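Long-range contact in Iron(III) ABC transporter, periplasmic iron-compound-binding protein (Vibrio cholerae, PDB 3TEF), which probably binds iron-loaded catecholate siderophores in the periplasm and delivers them to an ABC transporter for iron uptake: residues G166-F178 and V193-Y207. Numbering follows the deposited sequence.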
ATOM      1  N   GLY A 166     -18.453  -3.941  -2.762  1.00 27.36           N
ATOM      2  CA  GLY A 166     -19.889  -3.748  -2.687  1.00 28.70           C
ATOM      3  C   GLY A 166     -20.615  -4.073  -3.977  1.00 28.18           C
ATOM      4  O   GLY A 166     -21.648  -3.468  -4.289  1.00 26.64           O
ATOM      5  N   GLY A 167     -20.071  -5.016  -4.742  1.00 25.00           N
ATOM      6  CA  GLY A 167     -20.643  -5.371  -6.024  1.00 26.93           C
ATOM      7  C   GLY A 167     -20.116  -4.568  -7.199  1.00 27.55           C
ATOM      8  O   GLY A 167     -20.432  -4.879  -8.345  1.00 29.57           O
ATOM      9  N   ASN A 168     -19.335  -3.524  -6.922  1.00 25.01           N
ATOM     10  CA  ASN A 168     -18.740  -2.703  -7.977  1.00 24.72           C
ATOM     11  C   ASN A 168     -17.406  -3.274  -8.410  1.00 23.44           C
ATOM     12  O   ASN A 168     -16.548  -3.523  -7.573  1.00 26.02           O
ATOM     13  CB  ASN A 168     -18.485  -1.281  -7.482  1.00 26.31           C
ATOM     14  CG  ASN A 168     -19.745  -0.570  -7.071  1.00 28.90           C
ATOM     15  OD1 ASN A 168     -19.830  -0.036  -5.963  1.00 34.87           O
ATOM     16  ND2 ASN A 168     -20.727  -0.538  -7.963  1.00 25.96           N
ATOM     17  N   LEU A 169     -17.230  -3.473  -9.712  1.00 24.99           N
ATOM     18  CA  LEU A 169     -15.929  -3.859 -10.255  1.00 23.84           C
ATOM     19  C   LEU A 169     -15.303  -2.610 -10.859  1.00 24.65           C
ATOM     20  O   LEU A 169     -15.945  -1.911 -11.632  1.00 22.97           O
ATOM     21  CB  LEU A 169     -16.090  -4.911 -11.351  1.00 21.87           C
ATOM     22  CG  LEU A 169     -16.676  -6.251 -10.918  1.00 28.01           C
ATOM     23  CD1 LEU A 169     -16.696  -7.212 -12.096  1.00 32.07           C
ATOM     24  CD2 LEU A 169     -15.862  -6.821  -9.770  1.00 33.52           C
ATOM     25  N   THR A 170     -14.054  -2.333 -10.498  1.00 25.31           N
ATOM     26  CA  THR A 170     -13.322  -1.206 -11.069  1.00 23.11           C
ATOM     27  C   THR A 170     -11.960  -1.681 -11.548  1.00 23.13           C
ATOM     28  O   THR A 170     -11.455  -2.713 -11.097  1.00 23.36           O
ATOM     29  CB  THR A 170     -13.138  -0.066 -10.048  1.00 25.94           C
ATOM     30  OG1 THR A 170     -12.546  -0.583  -8.853  1.00 26.40           O
ATOM     31  CG2 THR A 170     -14.487   0.574  -9.698  1.00 26.59           C
ATOM     32  N   THR A 171     -11.386  -0.942 -12.494  1.00 23.78           N
ATOM     33  CA  THR A 171     -10.071  -1.287 -13.013  1.00 24.96           C
ATOM     34  C   THR A 171      -9.101  -0.112 -12.859  1.00 24.97           C
ATOM     35  O   THR A 171      -9.505   1.054 -12.826  1.00 25.54           O
ATOM     36  CB  THR A 171     -10.142  -1.781 -14.473  1.00 26.82           C
ATOM     37  OG1 THR A 171      -8.876  -2.348 -14.851  1.00 28.87           O
ATOM     38  CG2 THR A 171     -10.497  -0.647 -15.426  1.00 31.75           C
ATOM     39  N   PHE A 172      -7.819  -0.443 -12.739  1.00 25.40           N
ATOM     40  CA  PHE A 172      -6.765   0.526 -12.491  1.00 26.01           C
ATOM     41  C   PHE A 172      -5.612   0.173 -13.415  1.00 27.11           C
ATOM     42  O   PHE A 172      -5.376  -1.007 -13.673  1.00 29.39           O
ATOM     43  CB  PHE A 172      -6.271   0.392 -11.050  1.00 26.96           C
ATOM     44  CG  PHE A 172      -7.280   0.790 -10.009  1.00 26.34           C
ATOM     45  CD1 PHE A 172      -7.183   2.015  -9.376  1.00 29.05           C
ATOM     46  CD2 PHE A 172      -8.310  -0.070  -9.642  1.00 28.20           C
ATOM     47  CE1 PHE A 172      -8.096   2.390  -8.410  1.00 31.92           C
ATOM     48  CE2 PHE A 172      -9.234   0.305  -8.673  1.00 27.25           C
ATOM     49  CZ  PHE A 172      -9.123   1.533  -8.056  1.00 28.53           C
ATOM     50  N   GLY A 173      -4.881   1.180 -13.880  1.00 26.85           N
ATOM     51  CA  GLY A 173      -3.760   0.947 -14.780  1.00 30.26           C
ATOM     52  C   GLY A 173      -2.411   1.382 -14.232  1.00 31.62           C
ATOM     53  O   GLY A 173      -2.226   1.503 -13.016  1.00 26.97           O
ATOM     54  N   ALA A 174      -1.469   1.647 -15.139  1.00 30.78           N
ATOM     55  CA  ALA A 174      -0.081   1.905 -14.761  1.00 29.30           C
ATOM     56  C   ALA A 174       0.118   3.182 -13.947  1.00 29.88           C
ATOM     57  O   ALA A 174       1.064   3.285 -13.164  1.00 28.99           O
ATOM     58  CB  ALA A 174       0.809   1.927 -16.000  1.00 32.92           C
ATOM     59  N   ASN A 175      -0.758   4.161 -14.147  1.00 28.57           N
ATOM     60  CA  ASN A 175      -0.617   5.440 -13.469  1.00 31.65           C
ATOM     61  C   ASN A 175      -1.603   5.586 -12.323  1.00 31.45           C
ATOM     62  O   ASN A 175      -2.208   6.636 -12.116  1.00 38.15           O
ATOM     63  CB  ASN A 175      -0.739   6.578 -14.478  1.00 32.03           C
ATOM     64  CG  ASN A 175       0.374   6.540 -15.517  1.00 41.13           C
ATOM     65  OD1 ASN A 175       1.549   6.406 -15.173  1.00 43.99           O
ATOM     66  ND2 ASN A 175       0.006   6.629 -16.790  1.00 42.57           N
ATOM     67  N   SER A 176      -1.733   4.507 -11.564  1.00 25.63           N
ATOM     68  CA  SER A 176      -2.690   4.424 -10.482  1.00 28.69           C
ATOM     69  C   SER A 176      -1.979   3.977  -9.212  1.00 25.28           C
ATOM     70  O   SER A 176      -0.761   3.745  -9.203  1.00 23.13           O
ATOM     71  CB  SER A 176      -3.764   3.391 -10.822  1.00 26.38           C
ATOM     72  OG  SER A 176      -3.238   2.078 -10.677  1.00 24.53           O
ATOM     73  N   ARG A 177      -2.751   3.836  -8.144  1.00 22.45           N
ATOM     74  CA  ARG A 177      -2.211   3.341  -6.893  1.00 24.71           C
ATOM     75  C   ARG A 177      -1.621   1.943  -7.075  1.00 23.55           C
ATOM     76  O   ARG A 177      -0.837   1.498  -6.247  1.00 23.98           O
ATOM     77  CB  ARG A 177      -3.301   3.310  -5.826  1.00 25.10           C
ATOM     78  CG  ARG A 177      -4.488   2.417  -6.183  1.00 21.94           C
ATOM     79  CD  ARG A 177      -5.663   2.702  -5.251  1.00 24.09           C
ATOM     80  NE  ARG A 177      -5.329   2.407  -3.859  1.00 23.37           N
ATOM     81  CZ  ARG A 177      -5.909   2.981  -2.810  1.00 26.78           C
ATOM     82  NH1 ARG A 177      -6.855   3.906  -2.984  1.00 27.60           N
ATOM     83  NH2 ARG A 177      -5.543   2.638  -1.581  1.00 27.48           N
ATOM     84  N   PHE A 178      -2.009   1.249  -8.144  1.00 20.59           N
ATOM     85  CA  PHE A 178      -1.463  -0.091  -8.409  1.00 22.69           C
ATOM     86  C   PHE A 178      -0.399  -0.062  -9.506  1.00 23.23           C
ATOM     87  O   PHE A 178      -0.218  -1.033 -10.235  1.00 24.16           O
ATOM     88  CB  PHE A 178      -2.575  -1.093  -8.746  1.00 24.44           C
ATOM     89  CG  PHE A 178      -3.609  -1.220  -7.673  1.00 23.81           C
ATOM     90  CD1 PHE A 178      -3.297  -1.824  -6.464  1.00 25.30           C
ATOM     91  CD2 PHE A 178      -4.890  -0.714  -7.852  1.00 23.18           C
ATOM     92  CE1 PHE A 178      -4.256  -1.925  -5.457  1.00 26.39           C
ATOM     93  CE2 PHE A 178      -5.854  -0.827  -6.858  1.00 26.67           C
ATOM     94  CZ  PHE A 178      -5.536  -1.434  -5.659  1.00 27.55           C
ATOM     95  N   VAL A 193      -5.813   2.154 -19.578  1.00 51.22           N
ATOM     96  CA  VAL A 193      -6.860   2.920 -18.916  1.00 54.33           C
ATOM     97  C   VAL A 193      -6.590   4.426 -19.008  1.00 58.33           C
ATOM     98  O   VAL A 193      -6.988   5.193 -18.126  1.00 58.88           O
ATOM     99  CB  VAL A 193      -7.003   2.514 -17.440  1.00 50.60           C
ATOM    100  CG1 VAL A 193      -7.217   1.004 -17.317  1.00 43.75           C
ATOM    101  CG2 VAL A 193      -5.775   2.937 -16.672  1.00 50.88           C
ATOM    102  N   SER A 194      -5.908   4.833 -20.081  1.00 59.31           N
ATOM    103  CA  SER A 194      -5.650   6.249 -20.375  1.00 62.26           C
ATOM    104  C   SER A 194      -5.314   7.060 -19.118  1.00 63.62           C
ATOM    105  O   SER A 194      -4.642   6.558 -18.212  1.00 62.87           O
ATOM    106  CB  SER A 194      -6.839   6.874 -21.123  1.00 62.19           C
ATOM    107  OG  SER A 194      -6.955   6.371 -22.447  1.00 65.25           O
ATOM    108  N   LYS A 195      -5.770   8.311 -19.068  1.00 61.61           N
ATOM    109  CA  LYS A 195      -5.561   9.141 -17.885  1.00 57.82           C
ATOM    110  C   LYS A 195      -6.485   8.648 -16.781  1.00 61.84           C
ATOM    111  O   LYS A 195      -7.696   8.579 -16.964  1.00 63.58           O
ATOM    112  CB  LYS A 195      -5.827  10.615 -18.191  1.00 55.69           C
ATOM    113  CG  LYS A 195      -5.345  11.581 -17.111  1.00 54.49           C
ATOM    114  CD  LYS A 195      -6.191  11.481 -15.859  1.00 54.16           C
ATOM    115  CE  LYS A 195      -6.550  12.847 -15.300  1.00 52.55           C
ATOM    116  NZ  LYS A 195      -5.417  13.502 -14.587  1.00 52.99           N
ATOM    117  N   GLU A 196      -5.916   8.312 -15.631  1.00 57.03           N
ATOM    118  CA  GLU A 196      -6.701   7.668 -14.588  1.00 58.65           C
ATOM    119  C   GLU A 196      -7.418   8.640 -13.667  1.00 58.36           C
ATOM    120  O   GLU A 196      -7.477   9.849 -13.907  1.00 62.79           O
ATOM    121  CB  GLU A 196      -5.822   6.729 -13.764  1.00 53.17           C
ATOM    122  CG  GLU A 196      -4.955   5.859 -14.618  1.00 47.25           C
ATOM    123  CD  GLU A 196      -4.903   4.433 -14.134  1.00 45.23           C
ATOM    124  OE1 GLU A 196      -5.819   3.994 -13.379  1.00 34.42           O
ATOM    125  OE2 GLU A 196      -3.935   3.752 -14.529  1.00 47.56           O
ATOM    126  N   SER A 197      -7.979   8.077 -12.609  1.00 58.72           N
ATOM    127  CA  SER A 197      -8.577   8.856 -11.553  1.00 56.88           C
ATOM    128  C   SER A 197      -8.358   8.081 -10.265  1.00 51.10           C
ATOM    129  O   SER A 197      -8.203   6.859 -10.291  1.00 53.77           O
ATOM    130  CB  SER A 197     -10.067   9.061 -11.819  1.00 55.74           C
ATOM    131  OG  SER A 197     -10.759   7.821 -11.850  1.00 53.06           O
ATOM    132  N   SER A 198      -8.345   8.797  -9.146  1.00 51.93           N
ATOM    133  CA  SER A 198      -8.127   8.205  -7.829  1.00 47.88           C
ATOM    134  C   SER A 198      -8.774   6.827  -7.625  1.00 47.66           C
ATOM    135  O   SER A 198      -8.088   5.857  -7.298  1.00 46.16           O
ATOM    136  CB  SER A 198      -8.615   9.167  -6.747  1.00 51.59           C
ATOM    137  OG  SER A 198      -9.963   9.539  -6.985  1.00 57.11           O
ATOM    138  N   HIS A 199     -10.088   6.750  -7.823  1.00 44.29           N
ATOM    139  CA  HIS A 199     -10.871   5.572  -7.457  1.00 42.85           C
ATOM    140  C   HIS A 199     -11.105   4.542  -8.566  1.00 38.28           C
ATOM    141  O   HIS A 199     -11.979   3.685  -8.431  1.00 38.50           O
ATOM    142  CB  HIS A 199     -12.221   6.001  -6.866  1.00 43.54           C
ATOM    143  CG  HIS A 199     -13.091   6.769  -7.817  1.00 41.20           C
ATOM    144  ND1 HIS A 199     -12.604   7.415  -8.928  1.00 43.66           N
ATOM    145  CD2 HIS A 199     -14.430   7.002  -7.807  1.00 41.90           C
ATOM    146  CE1 HIS A 199     -13.596   8.011  -9.570  1.00 38.81           C
ATOM    147  NE2 HIS A 199     -14.714   7.773  -8.907  1.00 34.94           N
ATOM    148  N   GLY A 200     -10.339   4.622  -9.651  1.00 38.20           N
ATOM    149  CA  GLY A 200     -10.460   3.653 -10.730  1.00 37.74           C
ATOM    150  C   GLY A 200     -11.602   3.921 -11.699  1.00 36.69           C
ATOM    151  O   GLY A 200     -12.317   4.916 -11.572  1.00 37.90           O
ATOM    152  N   ASP A 201     -11.763   3.035 -12.680  1.00 31.93           N
ATOM    153  CA  ASP A 201     -12.827   3.162 -13.668  1.00 30.99           C
ATOM    154  C   ASP A 201     -13.790   1.999 -13.549  1.00 26.59           C
ATOM    155  O   ASP A 201     -13.376   0.851 -13.400  1.00 25.32           O
ATOM    156  CB  ASP A 201     -12.259   3.199 -15.083  1.00 33.20           C
ATOM    157  CG  ASP A 201     -11.578   4.526 -15.406  1.00 43.60           C
ATOM    158  OD1 ASP A 201     -12.295   5.519 -15.657  1.00 46.12           O
ATOM    159  OD2 ASP A 201     -10.329   4.576 -15.405  1.00 48.35           O
ATOM    160  N   LEU A 202     -15.078   2.298 -13.626  1.00 27.21           N
ATOM    161  CA  LEU A 202     -16.092   1.266 -13.454  1.00 23.58           C
ATOM    162  C   LEU A 202     -16.145   0.319 -14.645  1.00 24.31           C
ATOM    163  O   LEU A 202     -16.218   0.751 -15.797  1.00 28.80           O
ATOM    164  CB  LEU A 202     -17.478   1.898 -13.216  1.00 22.92           C
ATOM    165  CG  LEU A 202     -18.556   0.916 -12.730  1.00 25.88           C
ATOM    166  CD1 LEU A 202     -18.289   0.483 -11.291  1.00 28.10           C
ATOM    167  CD2 LEU A 202     -19.939   1.547 -12.850  1.00 28.39           C
ATOM    168  N   ILE A 203     -16.119  -0.975 -14.358  1.00 23.60           N
ATOM    169  CA  ILE A 203     -16.234  -1.995 -15.389  1.00 25.38           C
ATOM    170  C   ILE A 203     -17.331  -3.001 -15.032  1.00 29.08           C
ATOM    171  O   ILE A 203     -18.241  -2.689 -14.264  1.00 29.49           O
ATOM    172  CB  ILE A 203     -14.882  -2.703 -15.635  1.00 25.56           C
ATOM    173  CG1 ILE A 203     -14.350  -3.329 -14.347  1.00 28.67           C
ATOM    174  CG2 ILE A 203     -13.865  -1.698 -16.175  1.00 26.10           C
ATOM    175  CD1 ILE A 203     -13.180  -4.299 -14.578  1.00 28.32           C
ATOM    176  N   SER A 204     -17.240  -4.201 -15.595  1.00 29.50           N
ATOM    177  CA  SER A 204     -18.262  -5.223 -15.412  1.00 32.84           C
ATOM    178  C   SER A 204     -17.647  -6.561 -15.766  1.00 33.05           C
ATOM    179  O   SER A 204     -16.522  -6.620 -16.255  1.00 33.44           O
ATOM    180  CB  SER A 204     -19.434  -4.950 -16.348  1.00 34.73           C
ATOM    181  OG  SER A 204     -18.994  -4.964 -17.699  1.00 35.59           O
ATOM    182  N   PHE A 205     -18.374  -7.643 -15.521  1.00 32.91           N
ATOM    183  CA  PHE A 205     -17.874  -8.951 -15.922  1.00 33.36           C
ATOM    184  C   PHE A 205     -17.824  -9.067 -17.444  1.00 35.36           C
ATOM    185  O   PHE A 205     -16.962  -9.746 -18.001  1.00 37.56           O
ATOM    186  CB  PHE A 205     -18.710 -10.072 -15.310  1.00 32.05           C
ATOM    187  CG  PHE A 205     -18.500 -10.241 -13.834  1.00 33.95           C
ATOM    188  CD1 PHE A 205     -17.275 -10.663 -13.338  1.00 33.36           C
ATOM    189  CD2 PHE A 205     -19.528  -9.986 -12.938  1.00 31.75           C
ATOM    190  CE1 PHE A 205     -17.081 -10.822 -11.970  1.00 32.23           C
ATOM    191  CE2 PHE A 205     -19.336 -10.142 -11.577  1.00 31.77           C
ATOM    192  CZ  PHE A 205     -18.112 -10.561 -11.093  1.00 36.72           C
ATOM    193  N   GLU A 206     -18.744  -8.393 -18.118  1.00 35.18           N
ATOM    194  CA  GLU A 206     -18.758  -8.389 -19.570  1.00 35.66           C
ATOM    195  C   GLU A 206     -17.469  -7.763 -20.116  1.00 40.42           C
ATOM    196  O   GLU A 206     -16.908  -8.237 -21.104  1.00 38.16           O
ATOM    197  CB  GLU A 206     -19.994  -7.647 -20.092  1.00 42.86           C
ATOM    198  CG  GLU A 206     -21.320  -8.419 -19.921  1.00 46.61           C
ATOM    199  CD  GLU A 206     -21.876  -8.409 -18.493  1.00 48.15           C
ATOM    200  OE1 GLU A 206     -21.211  -7.883 -17.571  1.00 46.07           O
ATOM    201  OE2 GLU A 206     -22.995  -8.934 -18.295  1.00 50.41           O
ATOM    202  N   TYR A 207     -17.007  -6.701 -19.461  1.00 35.63           N
ATOM    203  CA  TYR A 207     -15.763  -6.030 -19.831  1.00 35.32           C
ATOM    204  C   TYR A 207     -14.554  -6.955 -19.638  1.00 38.90           C
ATOM    205  O   TYR A 207     -13.649  -6.987 -20.477  1.00 38.18           O
ATOM    206  CB  TYR A 207     -15.624  -4.755 -18.998  1.00 36.21           C
ATOM    207  CG  TYR A 207     -14.298  -4.030 -19.054  1.00 34.63           C
ATOM    208  CD1 TYR A 207     -14.172  -2.829 -19.751  1.00 34.24           C
ATOM    209  CD2 TYR A 207     -13.185  -4.515 -18.373  1.00 33.95           C
ATOM    210  CE1 TYR A 207     -12.971  -2.140 -19.786  1.00 34.39           C
ATOM    211  CE2 TYR A 207     -11.973  -3.834 -18.403  1.00 31.94           C
ATOM    212  CZ  TYR A 207     -11.875  -2.650 -19.111  1.00 35.70           C
ATOM    213  OH  TYR A 207     -10.680  -1.963 -19.139  1.00 37.11           O
TER
HETATM  214  O   HOH W   1     -19.294  -2.976 -11.666  1.00 26.48           O
HETATM  215  O   HOH W   2      -8.745  -2.943 -17.589  1.00 30.74           O
HETATM  216  O   HOH W   3      -5.357   5.180  -8.197  1.00 30.76           O
HETATM  217  O   HOH W   4      -8.669   4.602  -5.200  1.00 41.50           O
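The Phe172 ring lies between Gly200, whose CA sits over one face 3.8 Å from the ring centroid, and the rim of Phe178, whose CE2 stands over the middle of the opposite face. Ser198 O and Ser176 CB meet the edge of the Phe172 ring. At the far end of the contact the Phe205 ring carries Leu169 CD1 squarely over its centre, 3.6 Å from the centroid. The Tyr207 ring takes Ile203 CG2 on one face, and one water joins its OH to Thr171 OG1, which also bonds Leu161 O.

Between these rings, strand 168-172 pairs antiparallel with the short strand 201-202. Thr171 and Asp201 form the hydrogen-bonded pair, Thr171 N to Asp201 O at 2.8 Å and Asp201 N to Thr171 O at 3.0 Å, and Ile203 N reaches Leu169 O almost straight (175°).

Past the end of strand 168-172, a chi2 of -137° swings the Glu196 carboxylate toward Gly173, where OE1 takes Gly173 N through its syn lone pair at 3.0 Å. The contact thus adds an edge strand to the mixed sheet of this lobe, with Leu169 packed on Ile203 and Phe205 at one end, while at the other the Gly173 N-H donated to Glu196 OE1 would favour a charged carboxylate.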